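Local coordinates for outer membrane protein SusF (Bacteroides thetaiotaomicron, PDB 4FE9), which binds starch at the cell surface through its carbohydrate-binding modules, ahead of the transport of starch into the periplasm for degradation, at residues A[431-436]-A[458-463]. Sequence-based numbering, arbitrary orientation.
Sequences FIIFDG and VYLNFG
A chi1 of 55° puts CG of Phe-431 between its backbone N and carbonyl carbon, and from there the ring points across to Leu-460 and Phe-462, long and flat enough to span the gap between two sheets; in Ile-433, CG1 stands beside the backbone N, anti to the carbonyl carbon, and this longer branch brings the CD1 methyl to Val-458 and Leu-460. Leucine suits the middle place because its fork serves two neighbours: CD1 lies in the plane of the Phe-431 ring, at its edge, 3.9 Å from CE1, while CD2 packs 3.8 Å from CD1 of Ile-433. Short, branched Val-458 runs alongside Ile-433, pointing the other way, and fits a tight approach, CG1 only 3.4 Å from Ile-433 CD1. Phe-462, just beyond the strand, offers its ring edge to the face of Phe-431 in an offset edge-to-face pair, planes at 75° and centroids 6.0 Å apart. Ile-414 lies against both Phe-431 and Ile-433. No hydrogen bond links the segments; the axes of strands 431-434 and 458-461 approach to 9.0 Å, their directions 94° apart. This is orthogonal packing of strands from two sheets across an apolar core, here in the third carbohydrate-binding module of this Ig-fold protein.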
loop_
_atom_site.group_PDB
_atom_site.type_symbol
_atom_site.label_atom_id
_atom_site.label_comp_id
_atom_site.label_asym_id
_atom_site.label_seq_id
_atom_site.Cartn_x
_atom_site.Cartn_y
_atom_site.Cartn_z
ATOM N N PHE A 431 -16.184 2.854 -23.718
ATOM C CA PHE A 431 -16.510 1.849 -24.694
ATOM C C PHE A 431 -17.677 2.319 -25.566
ATOM O O PHE A 431 -18.179 3.447 -25.427
ATOM C CB PHE A 431 -16.883 0.536 -23.975
ATOM C CG PHE A 431 -17.983 0.702 -22.991
ATOM C CD1 PHE A 431 -19.305 0.560 -23.384
ATOM C CD2 PHE A 431 -17.711 1.119 -21.696
ATOM C CE1 PHE A 431 -20.338 0.736 -22.479
ATOM C CE2 PHE A 431 -18.736 1.278 -20.780
ATOM C CZ PHE A 431 -20.055 1.127 -21.186
ATOM N N ILE A 432 -18.012 1.501 -26.525
ATOM C CA ILE A 432 -19.050 1.830 -27.507
ATOM C C ILE A 432 -19.615 0.491 -28.069
ATOM O O ILE A 432 -19.205 -0.594 -27.632
ATOM C CB ILE A 432 -18.465 2.753 -28.631
ATOM C CG1 ILE A 432 -19.577 3.517 -29.376
ATOM C CG2 ILE A 432 -17.572 1.944 -29.596
ATOM C CD1 ILE A 432 -20.394 4.421 -28.496
ATOM N N ILE A 433 -20.598 0.573 -28.964
ATOM C CA ILE A 433 -21.124 -0.623 -29.664
ATOM C C ILE A 433 -20.754 -0.590 -31.154
ATOM O O ILE A 433 -21.014 0.404 -31.829
ATOM C CB ILE A 433 -22.678 -0.685 -29.559
ATOM C CG1 ILE A 433 -23.091 -0.901 -28.128
ATOM C CG2 ILE A 433 -23.238 -1.769 -30.423
ATOM C CD1 ILE A 433 -23.627 0.330 -27.528
ATOM N N PHE A 434 -20.178 -1.689 -31.660
ATOM C CA PHE A 434 -20.012 -1.896 -33.110
ATOM C C PHE A 434 -20.640 -3.225 -33.447
ATOM O O PHE A 434 -20.263 -4.256 -32.867
ATOM C CB PHE A 434 -18.516 -1.966 -33.509
ATOM C CG PHE A 434 -17.726 -0.673 -33.252
ATOM C CD1 PHE A 434 -18.120 0.542 -33.854
ATOM C CD2 PHE A 434 -16.448 -0.733 -32.632
ATOM C CE1 PHE A 434 -17.321 1.723 -33.707
ATOM C CE2 PHE A 434 -15.659 0.410 -32.486
ATOM C CZ PHE A 434 -16.114 1.661 -33.009
ATOM N N ASP A 435 -21.543 -3.214 -34.432
ATOM C CA ASP A 435 -22.217 -4.436 -34.898
ATOM C C ASP A 435 -22.885 -5.217 -33.758
ATOM O O ASP A 435 -22.699 -6.411 -33.655
ATOM C CB ASP A 435 -21.219 -5.358 -35.617
ATOM C CG ASP A 435 -20.528 -4.674 -36.810
ATOM O OD1 ASP A 435 -21.240 -4.075 -37.663
ATOM O OD2 ASP A 435 -19.273 -4.784 -36.920
ATOM N N GLY A 436 -23.593 -4.522 -32.869
ATOM C CA GLY A 436 -24.339 -5.186 -31.777
ATOM C C GLY A 436 -23.445 -5.928 -30.763
ATOM O O GLY A 436 -23.910 -6.790 -30.037
ATOM N N VAL A 458 -29.131 4.104 -25.810
ATOM C CA VAL A 458 -28.257 2.894 -25.886
ATOM C C VAL A 458 -28.809 1.749 -25.028
ATOM O O VAL A 458 -29.200 1.977 -23.905
ATOM C CB VAL A 458 -26.796 3.206 -25.382
ATOM C CG1 VAL A 458 -25.899 2.016 -25.610
ATOM C CG2 VAL A 458 -26.246 4.438 -26.054
ATOM N N TYR A 459 -28.665 0.505 -25.501
ATOM C CA TYR A 459 -28.989 -0.680 -24.692
ATOM C C TYR A 459 -27.783 -1.604 -24.546
ATOM O O TYR A 459 -27.289 -2.139 -25.537
ATOM C CB TYR A 459 -30.175 -1.473 -25.311
ATOM C CG TYR A 459 -31.458 -0.668 -25.453
ATOM C CD1 TYR A 459 -32.581 -0.955 -24.677
ATOM C CD2 TYR A 459 -31.531 0.397 -26.333
ATOM C CE1 TYR A 459 -33.711 -0.159 -24.740
ATOM C CE2 TYR A 459 -32.660 1.172 -26.427
ATOM C CZ TYR A 459 -33.756 0.877 -25.649
ATOM O OH TYR A 459 -34.873 1.640 -25.775
ATOM N N LEU A 460 -27.425 -1.935 -23.300
ATOM C CA LEU A 460 -26.250 -2.771 -23.044
ATOM C C LEU A 460 -26.604 -4.022 -22.290
ATOM O O LEU A 460 -27.109 -3.960 -21.163
ATOM C CB LEU A 460 -25.194 -1.996 -22.246
ATOM C CG LEU A 460 -24.781 -0.629 -22.774
ATOM C CD1 LEU A 460 -24.119 0.181 -21.684
ATOM C CD2 LEU A 460 -23.853 -0.798 -23.956
ATOM N N ASN A 461 -26.221 -5.156 -22.839
ATOM C CA ASN A 461 -26.248 -6.380 -22.095
ATOM C C ASN A 461 -24.848 -6.826 -21.728
ATOM O O ASN A 461 -24.171 -7.475 -22.515
ATOM C CB ASN A 461 -26.948 -7.469 -22.905
ATOM C CG ASN A 461 -27.215 -8.711 -22.094
ATOM O OD1 ASN A 461 -26.414 -9.094 -21.235
ATOM N ND2 ASN A 461 -28.284 -9.415 -22.440
ATOM N N PHE A 462 -24.429 -6.515 -20.509
ATOM C CA PHE A 462 -23.076 -6.822 -20.094
ATOM C C PHE A 462 -22.872 -8.283 -19.906
ATOM O O PHE A 462 -21.764 -8.778 -20.062
ATOM C CB PHE A 462 -22.709 -6.082 -18.826
ATOM C CG PHE A 462 -22.417 -4.655 -19.036
ATOM C CD1 PHE A 462 -21.214 -4.259 -19.596
ATOM C CD2 PHE A 462 -23.288 -3.687 -18.575
ATOM C CE1 PHE A 462 -20.931 -2.917 -19.780
ATOM C CE2 PHE A 462 -23.000 -2.344 -18.714
ATOM C CZ PHE A 462 -21.806 -1.951 -19.306
ATOM N N GLY A 463 -23.952 -9.005 -19.620
ATOM C CA GLY A 463 -23.872 -10.468 -19.502
ATOM C C GLY A 463 -23.553 -11.093 -20.842
ATOM O O GLY A 463 -22.815 -12.070 -20.929
#